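PDB 4F4E: aromatic-amino-acid aminotransferase from Burkholderia pseudomallei, which probably transfers the amino group of aromatic amino acids such as tyrosine to 2-oxoglutarate, using pyridoxal 5'-phosphate as cofactor. Local coordinates for residues Ala236-Gly239 against Ser243-Ala246; Asp382-Arg385 against Gly389-Ala392; Asp135-Leu140 against Asn260-Ser265. One frame throughout, in Å; residues are numbered along the deposited sequence.

Overall arrangement
All three contacts are buried, but they lie at different distances from the chain centre. Contact 1 is the most central, about 11 Å away, contact 3 is about 17 Å away and contact 2, the most peripheral, about 25 Å (all centre to centre). Contact 3 packs a helix on the large central sheet and is also touched by the second subunit. Contact 1 lies in a loop that leaves this sheet. Contact 2 holds a helix and a small strand on the opposite side of the chain centre from contact 3. Contact 3 is purely apolar, contact 1 has one hydrogen bond from a side-chain amide, and contact 2 combines backbone bonds, a CH-pi contact and a bridging water.

Contact 1: residues Ala236-Gly239 against Ser243-Ala246; sequences AYQG and SIEA
The side-chain amide of Gln238 meets the carbonyl O of Ile244 at its edge, exactly in the amide plane. The methyl CG2 of Ile244 stands above that plane just beyond the nitrogen, 3.6 Å from Gln238 NE2. The bond from Gln238 NE2 to Ile244 O is 2.9 Å long and nearly straight, with an N-H...O angle of 167°. On the acceptor side it is tilted: the donor stands above the carbonyl plane. An extended Gln238 chain, with CG anti to the backbone N (chi1 -173°), carries the amide across to Ile244. NE2 also donates to Leu104 O, so two carbonyls grip this buried nitrogen and fix its rotation. Beside it, Gly239 CA packs against Ile244 CG1 at 4.0 Å. Ser243 OG accepts from Ala246 N at 2.9 Å, an ST motif. The neighbouring Tyr237 OH bonds to O3 of the cofactor on Lys269, which places this loop beside the active site. The loop joins strand 230-235 to helix 249-256, and Ile244 packs on Leu104 of helix 95-106 and on Trp330, Val331 and Leu334 of helix 324-354.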
ATOM      1  N   ALA A 236      -5.593  16.593   4.408  1.00  8.53           N
ATOM      2  CA  ALA A 236      -4.189  16.255   4.296  1.00  8.51           C
ATOM      3  C   ALA A 236      -3.286  17.232   5.070  1.00  9.11           C
ATOM      4  O   ALA A 236      -2.096  17.000   5.169  1.00  8.84           O
ATOM      5  CB  ALA A 236      -3.788  16.217   2.834  1.00  8.26           C
ATOM      6  N   TYR A 237      -3.864  18.331   5.581  1.00  9.13           N
ATOM      7  CA  TYR A 237      -3.077  19.396   6.197  1.00  9.59           C
ATOM      8  C   TYR A 237      -3.617  19.856   7.554  1.00  9.61           C
ATOM      9  O   TYR A 237      -3.536  21.018   7.886  1.00 10.05           O
ATOM     10  CB  TYR A 237      -2.966  20.602   5.239  1.00  9.47           C
ATOM     11  CG  TYR A 237      -2.335  20.255   3.929  1.00  9.53           C
ATOM     12  CD1 TYR A 237      -0.943  20.234   3.777  1.00  9.86           C
ATOM     13  CD2 TYR A 237      -3.128  19.997   2.796  1.00  9.63           C
ATOM     14  CE1 TYR A 237      -0.382  19.914   2.555  1.00  9.61           C
ATOM     15  CE2 TYR A 237      -2.566  19.641   1.604  1.00  9.86           C
ATOM     16  CZ  TYR A 237      -1.193  19.627   1.477  1.00  9.69           C
ATOM     17  OH  TYR A 237      -0.629  19.289   0.280  1.00  9.62           O
ATOM     18  N   GLN A 238      -4.134  18.926   8.362  1.00 10.10           N
ATOM     19  CA  GLN A 238      -4.658  19.275   9.661  1.00 10.21           C
ATOM     20  C   GLN A 238      -3.512  19.798  10.509  1.00 10.60           C
ATOM     21  O   GLN A 238      -2.585  19.070  10.800  1.00 10.54           O
ATOM     22  CB  GLN A 238      -5.319  18.087  10.367  1.00 10.32           C
ATOM     23  CG  GLN A 238      -6.014  18.487  11.660  1.00 10.60           C
ATOM     24  CD  GLN A 238      -6.750  17.332  12.324  1.00 10.93           C
ATOM     25  OE1 GLN A 238      -6.673  16.161  11.865  1.00 11.46           O
ATOM     26  NE2 GLN A 238      -7.439  17.632  13.387  1.00 10.94           N
ATOM     27  N   GLY A 239      -3.602  21.068  10.881  1.00 11.31           N
ATOM     28  CA  GLY A 239      -2.545  21.758  11.630  1.00 11.70           C
ATOM     29  C   GLY A 239      -1.810  22.839  10.867  1.00 11.69           C
ATOM     30  O   GLY A 239      -1.090  23.637  11.478  1.00 12.84           O
ATOM     31  N   SER A 243      -5.190  25.771  13.374  1.00 14.38           N
ATOM     32  CA  SER A 243      -4.762  24.953  14.499  1.00 14.26           C
ATOM     33  C   SER A 243      -5.202  23.541  14.217  1.00 13.90           C
ATOM     34  O   SER A 243      -6.040  23.314  13.364  1.00 13.29           O
ATOM     35  CB  SER A 243      -5.403  25.422  15.809  1.00 14.67           C
ATOM     36  OG  SER A 243      -6.831  25.277  15.757  1.00 14.27           O
ATOM     37  N   ILE A 244      -4.678  22.586  14.970  1.00 13.99           N
ATOM     38  CA  ILE A 244      -5.105  21.191  14.779  1.00 14.37           C
ATOM     39  C   ILE A 244      -6.607  21.025  14.901  1.00 15.15           C
ATOM     40  O   ILE A 244      -7.232  20.443  14.006  1.00 14.77           O
ATOM     41  CB  ILE A 244      -4.346  20.241  15.710  1.00 14.58           C
ATOM     42  CG1 ILE A 244      -2.893  20.136  15.252  1.00 14.76           C
ATOM     43  CG2 ILE A 244      -4.969  18.853  15.749  1.00 14.78           C
ATOM     44  CD1 ILE A 244      -1.918  19.763  16.361  1.00 15.58           C
ATOM     45  N   GLU A 245      -7.187  21.576  15.967  1.00 16.44           N
ATOM     46  CA  GLU A 245      -8.611  21.481  16.199  1.00 17.56           C
ATOM     47  C   GLU A 245      -9.438  22.297  15.180  1.00 15.65           C
ATOM     48  O   GLU A 245     -10.396  21.780  14.625  1.00 14.59           O
ATOM     49  CB  GLU A 245      -8.972  21.861  17.660  1.00 21.40           C
ATOM     50  CG  GLU A 245      -8.446  20.847  18.692  1.00 25.02           C
ATOM     51  CD  GLU A 245      -9.101  19.439  18.574  1.00 28.75           C
ATOM     52  OE1 GLU A 245     -10.327  19.341  18.881  1.00 31.88           O
ATOM     53  OE2 GLU A 245      -8.390  18.437  18.192  1.00 30.68           O
ATOM     54  N   ALA A 246      -9.050  23.540  14.899  1.00 14.99           N
ATOM     55  CA  ALA A 246      -9.831  24.393  14.010  1.00 14.68           C
ATOM     56  C   ALA A 246      -9.817  23.829  12.588  1.00 13.70           C
ATOM     57  O   ALA A 246     -10.800  23.965  11.836  1.00 13.67           O
ATOM     58  CB  ALA A 246      -9.306  25.842  13.992  1.00 14.75           C
TER

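Contact 2: residues Asp382-Arg385 against Gly389-Ala392; sequences DRLR and GIYA
Gly389 N donates to Arg385 O at 2.9 Å, the last helical bond at the C-terminal end of helix 378-388. Gly389 itself has positive phi (63°) and turns the chain. After the turn, Ile390 N donates to Leu384 O at 3.3 Å. The chain leads into the short strand 390-391, which pairs with strand 52-53, probably in the small domain as in other aminotransferases of this family. On one flank Leu384 CG packs on Ile390 CB at 3.8 Å, and Leu384 CD2 extends further along toward the methyl of Ala392. The aliphatic part of Arg385 meets Tyr391 on the other flank. Arg385 CG lies over one face of the ring, offset toward its rim, in a CH-pi contact 3.6 Å from the centroid. Arg385 CD passes close to Tyr391 CE2, at 3.2 Å, so the packing is tight here. The Arg385 chain is extended through chi2 and then bends at chi3 (65°). The bend turns the guanidinium off the ring, and the two planes are 49° apart. Arg385 NH2 reaches Asp382 OD1, 2.8 Å away, in a salt bridge that lies in the guanidinium plane but meets the carboxylate from above its plane. Arg385 NH1 donates to a water at 2.8 Å, and that water donates in turn to Ala392 O. Tyr391 OH bonds to Asp46. Ile390 and Leu384 face helix 408-419. The arginine thus does two jobs: its CG lies on the tyrosine face and its CD beyond the rim, and its charge, probably balanced by Asp382, is tied through the water to the far end of the 389-392 segment.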
ATOM      1  N   ASP A 382       7.821  31.561 -17.184  1.00 16.81           N
ATOM      2  CA  ASP A 382       8.941  31.204 -18.060  1.00 18.32           C
ATOM      3  C   ASP A 382      10.110  32.215 -17.863  1.00 17.49           C
ATOM      4  O   ASP A 382      11.267  31.838 -17.791  1.00 17.13           O
ATOM      5  CB  ASP A 382       8.539  31.246 -19.542  1.00 20.19           C
ATOM      6  CG  ASP A 382       7.608  30.126 -19.962  1.00 23.08           C
ATOM      7  OD1 ASP A 382       7.675  29.011 -19.398  1.00 25.18           O
ATOM      8  OD2 ASP A 382       6.827  30.379 -20.915  1.00 25.84           O
ATOM      9  N   ARG A 383       9.796  33.497 -17.755  1.00 18.80           N
ATOM     10  CA  ARG A 383      10.833  34.519 -17.560  1.00 19.61           C
ATOM     11  C   ARG A 383      11.481  34.317 -16.211  1.00 18.00           C
ATOM     12  O   ARG A 383      12.700  34.417 -16.094  1.00 17.59           O
ATOM     13  CB  ARG A 383      10.299  35.956 -17.624  1.00 22.20           C
ATOM     14  CG  ARG A 383       9.950  36.434 -19.027  1.00 25.98           C
ATOM     15  CD  ARG A 383      10.034  37.946 -19.176  1.00 28.02           C
ATOM     16  NE  ARG A 383       9.114  38.709 -18.324  1.00 31.08           N
ATOM     17  CZ  ARG A 383       7.785  38.811 -18.514  1.00 32.61           C
ATOM     18  NH1 ARG A 383       7.142  38.169 -19.504  1.00 32.99           N
ATOM     19  NH2 ARG A 383       7.065  39.542 -17.682  1.00 32.06           N
ATOM     20  N   LEU A 384      10.674  34.041 -15.193  1.00 16.99           N
ATOM     21  CA  LEU A 384      11.193  33.872 -13.832  1.00 16.82           C
ATOM     22  C   LEU A 384      12.200  32.724 -13.822  1.00 16.89           C
ATOM     23  O   LEU A 384      13.186  32.770 -13.097  1.00 15.85           O
ATOM     24  CB  LEU A 384      10.028  33.639 -12.860  1.00 17.09           C
ATOM     25  CG  LEU A 384      10.220  33.580 -11.355  1.00 18.06           C
ATOM     26  CD1 LEU A 384      10.687  34.962 -10.851  1.00 17.37           C
ATOM     27  CD2 LEU A 384       8.920  33.125 -10.652  1.00 17.32           C
ATOM     28  N   ARG A 385      11.944  31.682 -14.624  1.00 16.81           N
ATOM     29  CA  ARG A 385      12.821  30.518 -14.689  1.00 17.24           C
ATOM     30  C   ARG A 385      14.114  30.855 -15.446  1.00 17.12           C
ATOM     31  O   ARG A 385      15.224  30.664 -14.950  1.00 15.69           O
ATOM     32  CB  ARG A 385      12.084  29.335 -15.335  1.00 18.50           C
ATOM     33  CG  ARG A 385      12.967  28.154 -15.599  1.00 21.46           C
ATOM     34  CD  ARG A 385      12.229  26.986 -16.255  1.00 24.64           C
ATOM     35  NE  ARG A 385      11.765  27.349 -17.589  1.00 27.96           N
ATOM     36  CZ  ARG A 385      10.498  27.598 -17.904  1.00 31.80           C
ATOM     37  NH1 ARG A 385       9.526  27.550 -16.972  1.00 32.93           N
ATOM     38  NH2 ARG A 385      10.197  27.919 -19.159  1.00 33.31           N
ATOM     39  N   GLY A 389      16.311  31.693 -12.523  1.00 13.63           N
ATOM     40  CA  GLY A 389      16.496  30.358 -11.995  1.00 13.15           C
ATOM     41  C   GLY A 389      15.543  30.046 -10.851  1.00 13.00           C
ATOM     42  O   GLY A 389      15.868  29.218  -9.969  1.00 13.08           O
ATOM     43  N   ILE A 390      14.367  30.700 -10.859  1.00 12.92           N
ATOM     44  CA  ILE A 390      13.310  30.467  -9.889  1.00 12.93           C
ATOM     45  C   ILE A 390      12.158  29.768 -10.600  1.00 12.81           C
ATOM     46  O   ILE A 390      11.604  30.314 -11.580  1.00 12.70           O
ATOM     47  CB  ILE A 390      12.806  31.776  -9.262  1.00 13.22           C
ATOM     48  CG1 ILE A 390      13.967  32.633  -8.657  1.00 13.92           C
ATOM     49  CG2 ILE A 390      11.682  31.482  -8.268  1.00 12.80           C
ATOM     50  CD1 ILE A 390      14.765  32.104  -7.479  1.00 14.26           C
ATOM     51  N   TYR A 391      11.835  28.551 -10.141  1.00 12.57           N
ATOM     52  CA  TYR A 391      10.958  27.640 -10.849  1.00 12.62           C
ATOM     53  C   TYR A 391       9.576  27.567 -10.184  1.00 12.40           C
ATOM     54  O   TYR A 391       9.440  26.981  -9.111  1.00 12.58           O
ATOM     55  CB  TYR A 391      11.597  26.232 -10.885  1.00 12.72           C
ATOM     56  CG  TYR A 391      12.766  26.135 -11.846  1.00 13.59           C
ATOM     57  CD1 TYR A 391      13.973  26.787 -11.569  1.00 14.07           C
ATOM     58  CD2 TYR A 391      12.656  25.444 -13.047  1.00 13.93           C
ATOM     59  CE1 TYR A 391      15.029  26.704 -12.431  1.00 14.81           C
ATOM     60  CE2 TYR A 391      13.715  25.345 -13.909  1.00 15.23           C
ATOM     61  CZ  TYR A 391      14.897  26.005 -13.607  1.00 15.66           C
ATOM     62  OH  TYR A 391      15.927  25.973 -14.481  1.00 16.57           O
ATOM     63  N   ALA A 392       8.598  28.226 -10.790  1.00 12.56           N
ATOM     64  CA  ALA A 392       7.179  28.092 -10.409  1.00 12.78           C
ATOM     65  C   ALA A 392       6.507  27.222 -11.462  1.00 13.51           C
ATOM     66  O   ALA A 392       7.081  26.948 -12.539  1.00 14.41           O
ATOM     67  CB  ALA A 392       6.530  29.455 -10.343  1.00 12.44           C
TER
HETATM   68  O   HOH W   1       9.395  27.010 -14.211  1.00 25.86           O

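Contact 3: residues Asp135-Leu140 against Asn260-Ser265; sequences DFLRTL and NVFVSS
This contact is helix-on-sheet packing in the large domain of a fold type I pyridoxal-phosphate enzyme, with the three-layer alpha/beta/alpha arrangement of these aminotransferases. Helix 125-140 lies against the central mixed sheet, and Phe262 on strand 261-266 points straight at it. The same strand leads on toward Lys269, which carries the cofactor. Phe262 is received by Leu137 and Phe136, two consecutive residues of the helix. Leu137 comes from the opposite direction and puts its methyl CD1 over the centre of the Phe262 ring. This is a CH-pi contact, 3.9 Å from CD1 to the centroid and 13° off the ring normal. Leu137 CG and Leu137 CD2 lie on the same side, out toward CZ, each 3.7 Å from Phe262 CZ. Phe136 meets Phe262 quite differently. Its CD2 lies 4.0 Å from Phe262 CE2, each atom near the plane of the other ring, so the two rings touch edge to edge and do not stack. Phe136 CG is anti to the backbone N (chi1 175°), which brings the edge of this ring to the edge of Phe262; Leu137 takes a face. Phe232 of the adjacent strand 230-235 adds to the apolar cluster and touches both Leu137 and Phe262. The second subunit of the homodimer also packs here: its Phe25 lies on Phe136, and its Leu24 on Phe262. Within the helix, Leu140 CG sits over one face of the Phe136 ring, toward its rim. The carbonyl of Phe136 takes two bonds, from Leu140 N at 3.2 Å and from the side chain of Thr139, whose OG1 lies 2.8 Å from Phe136 O, in the carbonyl plane on a lone pair.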
ATOM      1  N   ASP A 135     -12.957   2.647  -4.243  1.00 10.07           N
ATOM      2  CA  ASP A 135     -13.285   1.305  -4.670  1.00 10.85           C
ATOM      3  C   ASP A 135     -14.558   0.814  -3.966  1.00 10.84           C
ATOM      4  O   ASP A 135     -15.391   0.175  -4.614  1.00 11.51           O
ATOM      5  CB  ASP A 135     -12.178   0.282  -4.430  1.00 11.26           C
ATOM      6  CG  ASP A 135     -10.963   0.453  -5.364  1.00 11.79           C
ATOM      7  OD1 ASP A 135     -11.048   1.180  -6.390  1.00 12.38           O
ATOM      8  OD2 ASP A 135      -9.930  -0.183  -5.015  1.00 11.96           O
ATOM      9  N   PHE A 136     -14.713   1.091  -2.687  1.00 10.60           N
ATOM     10  CA  PHE A 136     -15.932   0.715  -1.979  1.00 11.43           C
ATOM     11  C   PHE A 136     -17.133   1.474  -2.549  1.00 11.61           C
ATOM     12  O   PHE A 136     -18.200   0.885  -2.779  1.00 11.75           O
ATOM     13  CB  PHE A 136     -15.771   1.005  -0.485  1.00 12.17           C
ATOM     14  CG  PHE A 136     -17.001   0.767   0.337  1.00 13.71           C
ATOM     15  CD1 PHE A 136     -17.654  -0.461   0.334  1.00 13.99           C
ATOM     16  CD2 PHE A 136     -17.493   1.770   1.157  1.00 14.51           C
ATOM     17  CE1 PHE A 136     -18.784  -0.676   1.116  1.00 14.95           C
ATOM     18  CE2 PHE A 136     -18.612   1.556   1.955  1.00 15.09           C
ATOM     19  CZ  PHE A 136     -19.261   0.340   1.930  1.00 14.84           C
ATOM     20  N   LEU A 137     -16.968   2.777  -2.776  1.00 11.34           N
ATOM     21  CA  LEU A 137     -18.058   3.566  -3.376  1.00 12.18           C
ATOM     22  C   LEU A 137     -18.526   2.999  -4.718  1.00 13.73           C
ATOM     23  O   LEU A 137     -19.719   2.989  -5.007  1.00 13.95           O
ATOM     24  CB  LEU A 137     -17.674   5.039  -3.476  1.00 11.47           C
ATOM     25  CG  LEU A 137     -17.928   5.823  -2.169  1.00 11.28           C
ATOM     26  CD1 LEU A 137     -17.085   7.074  -2.096  1.00 10.54           C
ATOM     27  CD2 LEU A 137     -19.446   6.159  -1.981  1.00 12.02           C
ATOM     28  N   ARG A 138     -17.584   2.503  -5.511  1.00 15.48           N
ATOM     29  CA  ARG A 138     -17.885   1.934  -6.798  1.00 19.14           C
ATOM     30  C   ARG A 138     -18.786   0.707  -6.683  1.00 19.78           C
ATOM     31  O   ARG A 138     -19.684   0.531  -7.482  1.00 21.57           O
ATOM     32  CB  ARG A 138     -16.599   1.636  -7.543  1.00 21.72           C
ATOM     33  CG  ARG A 138     -16.744   0.889  -8.858  1.00 26.97           C
ATOM     34  CD  ARG A 138     -16.953   1.810 -10.021  1.00 32.35           C
ATOM     35  NE  ARG A 138     -16.731   1.059 -11.267  1.00 38.66           N
ATOM     36  CZ  ARG A 138     -17.181   1.437 -12.456  1.00 38.98           C
ATOM     37  NH1 ARG A 138     -17.888   2.561 -12.588  1.00 41.43           N
ATOM     38  NH2 ARG A 138     -16.916   0.686 -13.516  1.00 43.80           N
ATOM     39  N   THR A 139     -18.593  -0.114  -5.662  1.00 20.43           N
ATOM     40  CA  THR A 139     -19.476  -1.243  -5.422  1.00 20.96           C
ATOM     41  C   THR A 139     -20.868  -0.816  -5.012  1.00 22.27           C
ATOM     42  O   THR A 139     -21.833  -1.539  -5.301  1.00 22.85           O
ATOM     43  CB  THR A 139     -18.980  -2.201  -4.301  1.00 21.65           C
ATOM     44  OG1 THR A 139     -19.285  -1.662  -2.978  1.00 22.33           O
ATOM     45  CG2 THR A 139     -17.522  -2.504  -4.476  1.00 22.13           C
ATOM     46  N   LEU A 140     -20.997   0.321  -4.329  1.00 20.70           N
ATOM     47  CA  LEU A 140     -22.285   0.814  -3.864  1.00 21.87           C
ATOM     48  C   LEU A 140     -23.140   1.366  -4.984  1.00 21.60           C
ATOM     49  O   LEU A 140     -24.336   1.127  -5.034  1.00 21.94           O
ATOM     50  CB  LEU A 140     -22.107   1.941  -2.840  1.00 23.29           C
ATOM     51  CG  LEU A 140     -21.547   1.665  -1.470  1.00 24.58           C
ATOM     52  CD1 LEU A 140     -21.499   2.978  -0.679  1.00 24.33           C
ATOM     53  CD2 LEU A 140     -22.415   0.632  -0.767  1.00 24.69           C
ATOM     54  N   ASN A 260     -23.889  10.407   6.076  1.00 19.51           N
ATOM     55  CA  ASN A 260     -22.836   9.472   5.794  1.00 18.23           C
ATOM     56  C   ASN A 260     -21.730  10.268   5.104  1.00 17.94           C
ATOM     57  O   ASN A 260     -22.011  10.993   4.112  1.00 19.55           O
ATOM     58  CB  ASN A 260     -23.345   8.355   4.934  1.00 18.10           C
ATOM     59  CG  ASN A 260     -24.448   7.554   5.636  1.00 19.09           C
ATOM     60  OD1 ASN A 260     -25.488   7.331   5.069  1.00 19.93           O
ATOM     61  ND2 ASN A 260     -24.223   7.165   6.890  1.00 19.28           N
ATOM     62  N   VAL A 261     -20.532  10.225   5.679  1.00 14.90           N
ATOM     63  CA  VAL A 261     -19.426  11.087   5.282  1.00 13.40           C
ATOM     64  C   VAL A 261     -18.222  10.184   5.127  1.00 11.65           C
ATOM     65  O   VAL A 261     -17.994   9.313   5.971  1.00 11.73           O
ATOM     66  CB  VAL A 261     -19.082  12.156   6.361  1.00 13.59           C
ATOM     67  CG1 VAL A 261     -17.970  13.092   5.872  1.00 13.62           C
ATOM     68  CG2 VAL A 261     -20.310  12.964   6.780  1.00 14.84           C
ATOM     69  N   PHE A 262     -17.477  10.360   4.048  1.00 10.92           N
ATOM     70  CA  PHE A 262     -16.171   9.727   3.867  1.00  9.68           C
ATOM     71  C   PHE A 262     -15.095  10.754   4.170  1.00  9.45           C
ATOM     72  O   PHE A 262     -15.260  11.926   3.810  1.00  9.47           O
ATOM     73  CB  PHE A 262     -16.008   9.232   2.430  1.00  9.72           C
ATOM     74  CG  PHE A 262     -16.783   7.977   2.125  1.00 10.11           C
ATOM     75  CD1 PHE A 262     -18.146   7.988   2.102  1.00 10.36           C
ATOM     76  CD2 PHE A 262     -16.127   6.819   1.805  1.00 10.24           C
ATOM     77  CE1 PHE A 262     -18.862   6.863   1.803  1.00 10.81           C
ATOM     78  CE2 PHE A 262     -16.828   5.681   1.513  1.00 10.59           C
ATOM     79  CZ  PHE A 262     -18.199   5.699   1.502  1.00 10.69           C
ATOM     80  N   VAL A 263     -14.017  10.335   4.849  1.00  8.69           N
ATOM     81  CA  VAL A 263     -12.905  11.220   5.187  1.00  8.42           C
ATOM     82  C   VAL A 263     -11.593  10.524   4.901  1.00  8.22           C
ATOM     83  O   VAL A 263     -11.279   9.515   5.537  1.00  8.06           O
ATOM     84  CB  VAL A 263     -12.883  11.626   6.674  1.00  8.53           C
ATOM     85  CG1 VAL A 263     -11.769  12.634   6.932  1.00  8.40           C
ATOM     86  CG2 VAL A 263     -14.254  12.217   7.102  1.00  8.47           C
ATOM     87  N   SER A 264     -10.828  11.045   3.948  1.00  8.46           N
ATOM     88  CA  SER A 264      -9.439  10.615   3.787  1.00  8.14           C
ATOM     89  C   SER A 264      -8.581  11.592   4.585  1.00  8.28           C
ATOM     90  O   SER A 264      -8.652  12.820   4.360  1.00  8.00           O
ATOM     91  CB  SER A 264      -8.990  10.665   2.339  1.00  8.56           C
ATOM     92  OG  SER A 264      -7.558  10.682   2.288  1.00  8.72           O
ATOM     93  N   SER A 265      -7.814  11.061   5.520  1.00  8.18           N
ATOM     94  CA  SER A 265      -6.868  11.841   6.276  1.00  8.56           C
ATOM     95  C   SER A 265      -5.419  11.333   6.057  1.00  8.25           C
ATOM     96  O   SER A 265      -5.201  10.155   5.741  1.00  7.65           O
ATOM     97  CB  SER A 265      -7.224  11.879   7.763  1.00  9.12           C
ATOM     98  OG  SER A 265      -7.117  10.640   8.390  1.00  9.66           O
TER